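Local coordinates for protein omega transaminase (Pseudomonas sp., PDB 5LH9) that probably transfers amino groups from amines or beta-alanine to keto acids such as pyruvate, using pyridoxal phosphate as cofactor, at residues R117-S122 with I325-T330; A230-G235 with D245-L250. All blocks are in the same frame, centred on the assembly; numbering follows the deposited sequence. Where two conformers were deposited one is given.

Contact 1 (R117-S122 with I325-T330). With PLP (pyridoxal-5'-phosphate), chain E.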
loop_
_atom_site.group_PDB
_atom_site.type_symbol
_atom_site.label_atom_id
_atom_site.label_comp_id
_atom_site.label_asym_id
_atom_site.label_seq_id
_atom_site.Cartn_x
_atom_site.Cartn_y
_atom_site.Cartn_z
ATOM N N ARG D 117 -3.587 31.388 -1.619
ATOM C CA ARG D 117 -3.725 30.819 -2.952
ATOM C C ARG D 117 -4.929 29.888 -2.992
ATOM O O ARG D 117 -5.264 29.239 -1.996
ATOM C CB ARG D 117 -2.463 30.048 -3.364
ATOM C CG ARG D 117 -1.191 30.882 -3.365
ATOM C CD ARG D 117 -1.145 31.845 -4.529
ATOM N NE ARG D 117 0.122 32.571 -4.577
ATOM C CZ ARG D 117 0.363 33.722 -3.955
ATOM N NH1 ARG D 117 -0.576 34.310 -3.228
ATOM N NH2 ARG D 117 1.556 34.291 -4.061
ATOM N N VAL D 118 -5.582 29.837 -4.153
ATOM C CA VAL D 118 -6.719 28.954 -4.387
ATOM C C VAL D 118 -6.404 28.059 -5.576
ATOM O O VAL D 118 -5.821 28.503 -6.570
ATOM C CB VAL D 118 -8.028 29.737 -4.634
ATOM C CG1 VAL D 118 -7.860 30.726 -5.770
ATOM C CG2 VAL D 118 -9.184 28.786 -4.935
ATOM N N LEU D 119 -6.811 26.801 -5.477
ATOM C CA LEU D 119 -6.755 25.873 -6.597
ATOM C C LEU D 119 -8.177 25.364 -6.793
ATOM O O LEU D 119 -8.680 24.583 -5.977
ATOM C CB LEU D 119 -5.776 24.738 -6.317
ATOM C CG LEU D 119 -5.143 24.080 -7.535
ATOM C CD1 LEU D 119 -3.997 23.203 -7.066
ATOM C CD2 LEU D 119 -6.163 23.292 -8.354
ATOM N N PHE D 120 -8.820 25.810 -7.870
ATOM C CA PHE D 120 -10.230 25.532 -8.090
ATOM C C PHE D 120 -10.437 24.149 -8.699
ATOM O O PHE D 120 -9.533 23.549 -9.285
ATOM C CB PHE D 120 -10.855 26.582 -9.011
ATOM C CG PHE D 120 -10.992 27.938 -8.386
ATOM C CD1 PHE D 120 -11.988 28.187 -7.461
ATOM C CD2 PHE D 120 -10.134 28.968 -8.738
ATOM C CE1 PHE D 120 -12.123 29.443 -6.884
ATOM C CE2 PHE D 120 -10.265 30.226 -8.168
ATOM C CZ PHE D 120 -11.260 30.463 -7.238
ATOM N N SER D 121 -11.658 23.655 -8.550
ATOM C CA SER D 121 -12.079 22.367 -9.079
ATOM C C SER D 121 -13.591 22.436 -9.265
ATOM O O SER D 121 -14.156 23.530 -9.362
ATOM C CB SER D 121 -11.634 21.231 -8.147
ATOM O OG SER D 121 -12.253 21.349 -6.878
ATOM N N SER D 122 -14.259 21.275 -9.282
ATOM C CA SER D 122 -15.684 21.215 -9.603
ATOM C C SER D 122 -16.555 20.601 -8.508
ATOM O O SER D 122 -17.765 20.436 -8.723
ATOM C CB SER D 122 -15.884 20.439 -10.909
ATOM O OG SER D 122 -15.302 21.140 -11.996
ATOM N N ILE D 325 3.463 22.744 -10.016
ATOM C CA ILE D 325 2.166 22.282 -9.535
ATOM C C ILE D 325 1.554 21.507 -10.693
ATOM O O ILE D 325 0.885 22.062 -11.568
ATOM C CB ILE D 325 1.280 23.430 -9.065
ATOM C CG1 ILE D 325 1.971 24.167 -7.913
ATOM C CG2 ILE D 325 -0.072 22.887 -8.633
ATOM C CD1 ILE D 325 1.168 25.295 -7.316
ATOM N N MET D 326 1.800 20.199 -10.700
ATOM C CA MET D 326 1.294 19.308 -11.738
ATOM C C MET D 326 -0.032 18.680 -11.338
ATOM O O MET D 326 -0.261 17.485 -11.539
ATOM C CB MET D 326 2.341 18.240 -12.045
ATOM C CG MET D 326 3.723 18.799 -12.377
ATOM S SD MET D 326 3.721 20.091 -13.649
ATOM C CE MET D 326 3.325 19.144 -15.113
ATOM N N HIS D 327 -0.925 19.482 -10.759
ATOM C CA HIS D 327 -2.231 19.017 -10.320
ATOM C C HIS D 327 -3.261 20.062 -10.703
ATOM O O HIS D 327 -3.069 21.253 -10.442
ATOM C CB HIS D 327 -2.272 18.781 -8.802
ATOM C CG HIS D 327 -3.636 18.430 -8.288
ATOM N ND1 HIS D 327 -4.121 17.140 -8.276
ATOM C CD2 HIS D 327 -4.628 19.206 -7.792
ATOM C CE1 HIS D 327 -5.348 17.135 -7.786
ATOM N NE2 HIS D 327 -5.677 18.376 -7.481
ATOM N N GLY D 328 -4.350 19.614 -11.305
ATOM C CA GLY D 328 -5.446 20.499 -11.629
ATOM C C GLY D 328 -6.332 19.877 -12.675
ATOM O O GLY D 328 -6.023 18.835 -13.258
ATOM N N TYR D 329 -7.432 20.566 -12.937
ATOM C CA TYR D 329 -8.530 20.010 -13.706
ATOM C C TYR D 329 -8.845 20.896 -14.902
ATOM O O TYR D 329 -8.690 22.119 -14.850
ATOM C CB TYR D 329 -9.761 19.853 -12.809
ATOM C CG TYR D 329 -9.444 19.067 -11.562
ATOM C CD1 TYR D 329 -9.379 17.683 -11.592
ATOM C CD2 TYR D 329 -9.168 19.710 -10.362
ATOM C CE1 TYR D 329 -9.070 16.960 -10.459
ATOM C CE2 TYR D 329 -8.863 18.994 -9.221
ATOM C CZ TYR D 329 -8.813 17.618 -9.277
ATOM O OH TYR D 329 -8.503 16.907 -8.144
ATOM N N THR D 330 -9.273 20.256 -15.991
ATOM C CA THR D 330 -9.710 20.997 -17.167
ATOM C C THR D 330 -10.631 22.144 -16.775
ATOM O O THR D 330 -10.455 23.280 -17.234
ATOM C CB THR D 330 -10.408 20.048 -18.144
ATOM O OG1 THR D 330 -9.483 19.044 -18.580
ATOM C CG2 THR D 330 -10.958 20.805 -19.352
HETATM N N1 PLP E . -8.112 11.322 -18.942
HETATM C C2 PLP E . -7.713 11.823 -20.112
HETATM C C2A PLP E . -7.294 10.891 -21.282
HETATM C C3 PLP E . -7.659 13.228 -20.310
HETATM O O3 PLP E . -7.232 13.739 -21.541
HETATM C C4 PLP E . -8.012 14.096 -19.310
HETATM C C4A PLP E . -7.937 15.679 -19.653
HETATM C C5 PLP E . -8.440 13.593 -18.109
HETATM C C6 PLP E . -8.482 12.200 -17.909
HETATM C C5A PLP E . -8.837 14.526 -16.919
HETATM O O4P PLP E . -9.945 15.334 -17.219
HETATM P P PLP E . -10.235 16.544 -16.297
HETATM O O1P PLP E . -10.286 16.137 -14.821
HETATM O O2P PLP E . -9.148 17.526 -16.490
HETATM O O3P PLP E . -11.547 17.140 -16.691
#

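Contact 2 (A230-G235 with D245-L250). With PLP (pyridoxal-5'-phosphate), chain H.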
loop_
_atom_site.group_PDB
_atom_site.type_symbol
_atom_site.label_atom_id
_atom_site.label_comp_id
_atom_site.label_asym_id
_atom_site.label_seq_id
_atom_site.Cartn_x
_atom_site.Cartn_y
_atom_site.Cartn_z
ATOM N N ALA D 230 -10.601 17.343 8.922
ATOM C CA ALA D 230 -11.800 17.201 9.737
ATOM C C ALA D 230 -12.835 18.224 9.297
ATOM O O ALA D 230 -12.496 19.266 8.728
ATOM C CB ALA D 230 -11.493 17.373 11.229
ATOM N N GLU D 231 -14.114 17.893 9.542
ATOM C CA GLU D 231 -15.231 18.803 9.311
ATOM C C GLU D 231 -15.528 19.589 10.588
ATOM O O GLU D 231 -15.614 18.988 11.665
ATOM C CB GLU D 231 -16.473 18.029 8.892
ATOM C CG GLU D 231 -16.285 17.151 7.667
ATOM C CD GLU D 231 -17.260 15.992 7.637
ATOM O OE1 GLU D 231 -18.425 16.192 7.216
ATOM O OE2 GLU D 231 -16.865 14.886 8.072
ATOM N N PRO D 232 -15.683 20.918 10.530
ATOM C CA PRO D 232 -16.053 21.658 11.754
ATOM C C PRO D 232 -17.343 21.166 12.385
ATOM O O PRO D 232 -17.504 21.244 13.610
ATOM C CB PRO D 232 -16.182 23.104 11.259
ATOM C CG PRO D 232 -15.348 23.154 10.029
ATOM C CD PRO D 232 -15.499 21.823 9.385
ATOM N N VAL D 233 -18.281 20.699 11.568
ATOM C CA VAL D 233 -19.418 19.896 12.003
ATOM C C VAL D 233 -19.524 18.743 11.020
ATOM O O VAL D 233 -19.582 18.968 9.804
ATOM C CB VAL D 233 -20.733 20.693 12.044
ATOM C CG1 VAL D 233 -21.887 19.794 12.500
ATOM C CG2 VAL D 233 -20.607 21.878 12.961
ATOM N N GLN D 234 -19.506 17.515 11.529
ATOM C CA GLN D 234 -19.521 16.355 10.648
ATOM C C GLN D 234 -20.915 16.167 10.062
ATOM O O GLN D 234 -21.886 15.969 10.798
ATOM C CB GLN D 234 -19.070 15.115 11.406
ATOM C CG GLN D 234 -17.630 15.204 11.875
ATOM C CD GLN D 234 -17.178 13.959 12.610
ATOM O OE1 GLN D 234 -17.697 13.633 13.676
ATOM N NE2 GLN D 234 -16.209 13.250 12.035
ATOM N N GLY D 235 -21.015 16.224 8.739
ATOM C CA GLY D 235 -22.304 16.228 8.076
ATOM C C GLY D 235 -22.875 14.850 7.819
ATOM O O GLY D 235 -23.726 14.372 8.573
ATOM N N ASP D 245 -14.456 23.336 22.560
ATOM C CA ASP D 245 -13.014 23.473 22.699
ATOM C C ASP D 245 -12.254 22.425 21.907
ATOM O O ASP D 245 -11.022 22.402 21.958
ATOM C CB ASP D 245 -12.612 23.408 24.178
ATOM C CG ASP D 245 -12.937 22.082 24.813
ATOM O OD1 ASP D 245 -13.804 21.361 24.277
ATOM O OD2 ASP D 245 -12.330 21.765 25.857
ATOM N N TYR D 246 -12.950 21.582 21.145
ATOM C CA TYR D 246 -12.265 20.511 20.433
ATOM C C TYR D 246 -11.428 21.070 19.292
ATOM O O TYR D 246 -10.240 20.753 19.168
ATOM C CB TYR D 246 -13.273 19.489 19.906
ATOM C CG TYR D 246 -12.640 18.392 19.078
ATOM C CD1 TYR D 246 -11.915 17.370 19.684
ATOM C CD2 TYR D 246 -12.767 18.373 17.697
ATOM C CE1 TYR D 246 -11.332 16.362 18.939
ATOM C CE2 TYR D 246 -12.185 17.365 16.938
ATOM C CZ TYR D 246 -11.467 16.364 17.569
ATOM O OH TYR D 246 -10.889 15.359 16.825
ATOM N N TRP D 247 -12.027 21.910 18.450
ATOM C CA TRP D 247 -11.295 22.424 17.300
ATOM C C TRP D 247 -10.142 23.321 17.731
ATOM O O TRP D 247 -9.056 23.236 17.144
ATOM C CB TRP D 247 -12.233 23.155 16.342
ATOM C CG TRP D 247 -12.703 22.223 15.294
ATOM C CD1 TRP D 247 -13.652 21.256 15.428
ATOM C CD2 TRP D 247 -12.206 22.118 13.958
ATOM N NE1 TRP D 247 -13.790 20.563 14.250
ATOM C CE2 TRP D 247 -12.910 21.073 13.331
ATOM C CE3 TRP D 247 -11.236 22.809 13.230
ATOM C CZ2 TRP D 247 -12.684 20.708 12.010
ATOM C CZ3 TRP D 247 -11.011 22.446 11.918
ATOM C CH2 TRP D 247 -11.732 21.405 11.320
ATOM N N PRO D 248 -10.319 24.188 18.735
ATOM C CA PRO D 248 -9.149 24.906 19.264
ATOM C C PRO D 248 -8.028 23.972 19.675
ATOM O O PRO D 248 -6.853 24.271 19.439
ATOM C CB PRO D 248 -9.727 25.673 20.461
ATOM C CG PRO D 248 -11.136 25.924 20.080
ATOM C CD PRO D 248 -11.579 24.716 19.289
ATOM N N ARG D 249 -8.366 22.832 20.272
ATOM C CA ARG D 249 -7.345 21.880 20.687
ATOM C C ARG D 249 -6.811 21.057 19.517
ATOM O O ARG D 249 -5.646 20.654 19.539
ATOM C CB ARG D 249 -7.908 20.979 21.786
ATOM C CG ARG D 249 -8.225 21.742 23.081
ATOM C CD ARG D 249 -7.861 20.939 24.311
ATOM N NE ARG D 249 -6.420 20.720 24.408
ATOM C CZ ARG D 249 -5.849 19.722 25.079
ATOM N NH1 ARG D 249 -6.593 18.824 25.720
ATOM N NH2 ARG D 249 -4.524 19.617 25.100
ATOM N N LEU D 250 -7.624 20.807 18.490
ATOM C CA LEU D 250 -7.087 20.246 17.251
ATOM C C LEU D 250 -5.971 21.122 16.702
ATOM O O LEU D 250 -4.896 20.634 16.335
ATOM C CB LEU D 250 -8.191 20.110 16.199
ATOM C CG LEU D 250 -9.050 18.852 16.088
ATOM C CD1 LEU D 250 -9.822 18.910 14.769
ATOM C CD2 LEU D 250 -8.228 17.574 16.180
HETATM N N1 PLP H . -16.666 16.531 2.043
HETATM C C2 PLP H . -17.767 16.818 2.742
HETATM C C2A PLP H . -17.684 17.218 4.244
HETATM C C3 PLP H . -19.037 16.762 2.117
HETATM O O3 PLP H . -20.176 17.060 2.868
HETATM C C4 PLP H . -19.167 16.422 0.793
HETATM C C4A PLP H . -20.666 16.407 0.175
HETATM C C5 PLP H . -18.039 16.127 0.066
HETATM C C6 PLP H . -16.780 16.177 0.687
HETATM C C5A PLP H . -18.085 15.710 -1.439
HETATM O O4P PLP H . -18.563 16.733 -2.276
HETATM P P PLP H . -18.992 16.350 -3.719
HETATM O O1P PLP H . -20.158 15.426 -3.612
HETATM O O2P PLP H . -17.877 15.696 -4.437
HETATM O O3P PLP H . -19.399 17.620 -4.479
HETATM O O HOH W 1 -15.370 17.946 14.132
#

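Contact 1 (R117-S122 with I325-T330)
Beside a PLP phosphate site at the subunit interface of this fold-type I aminotransferase, S121 of edge strand 115-121 packs on Y329 from the loop after strand 324-325. S121 CB lies obliquely against the ring, 3.6 Å from Y329 CD2, while F120 O meets the ring edge. Y329 sets its CG anti to its carbonyl carbon (chi1 -53°), which stands the ring between strand and phosphate, the ring turning its edge to the cofactor, with PLP O1P (chain E) in the ring plane 3.7 Å from Y329 CD1. T330 does the direct gripping: its backbone N reaches PLP O2P at 2.8 Å in a nearly straight bond (164°), and its OG1 binds the same oxygen at 2.6 Å. G124 and S125 of the second subunit also bind this cofactor, making the site a joint one. Cutting Y329 back to an alanine would probably open a gap between strand and phosphate and leave S121 CB without the ring it packs on. On the same strand, L119 sets CD1 at the edge of the H327 imidazole, whose nitrogens are held by T130 and K133. The same L119 CD1 touches I325 CG2 at 4.2 Å and lies 4.0 Å from H327 O, a buried carbonyl oxygen with no polar partner.

Contact 2 (A230-G235 with D245-L250)
P232 and W247 bring the two backbones nearest, with their CA atoms 7.3 Å apart, where the loop leaving strand 225-230 passes the first turn of helix 246-257. W247 spans that distance by driving the benzo side of its indole into the loop. Its CZ2 lies 3.4 Å from P232 N, just where the E231-P232 peptide bond passes, and its CH2 comes 3.4 Å from A230 O, which sits at the ring edge. A230 CB adds an apolar touch, 3.6 Å from W247 CZ2. The indole is gripped from opposite faces: P232 CA lies toward the rim of one, and L250 CD1, one helical turn on, is centred over the other. The W247 chi1 of -94°, off a staggered value, sets the indole between P232 CA and L250 CD1.

The two segments are the ends of the first connection in a beta-alpha-beta crossover, since strand 225-230, helix 246-257 and strand 260-264 follow in sequence and the two strands lie side by side and parallel. W282 extends the packing by stacking on W247 and giving its NE1 to P232 O.

A polar link joins the segments as well. A water lying in the indole plane accepts from W247 NE1 at 3.1 Å and donates to E231 O at 2.7 Å. The E231 CB points away from the helix, and the carboxylate reaches the cofactor side. There OE1 takes a straight bond from G235 N (3.0 Å, 174°), arriving from above the carboxylate plane, and Y157 N holds OE2. Thus fixed at both oxygens, the carboxylate places OE1 3.2 Å from C2A, the methyl carbon of PLP.

In the fold
Along the chain, both segments of contact 2 (230-235 with 245-250) fall in the 202 residues that separate the two segments of contact 1 (117-122 with 325-330). Their centres lie 26 Å apart and their nearest atoms about 16 Å, so they do not touch. One segment of each contact includes residues of the same mixed seven-stranded sheet: strand 115-121 forms one outer edge of it, whereas strand 225-230 runs between 260-264 and 149-153. They also approach different cofactors. Contact 1 supplies T330 to a PLP shared with the second subunit, and contact 2 borders a PLP that receives T330 from that subunit. One chain thus contributes to two cofactor sites, an example of how dimerisation completes the active sites of this family.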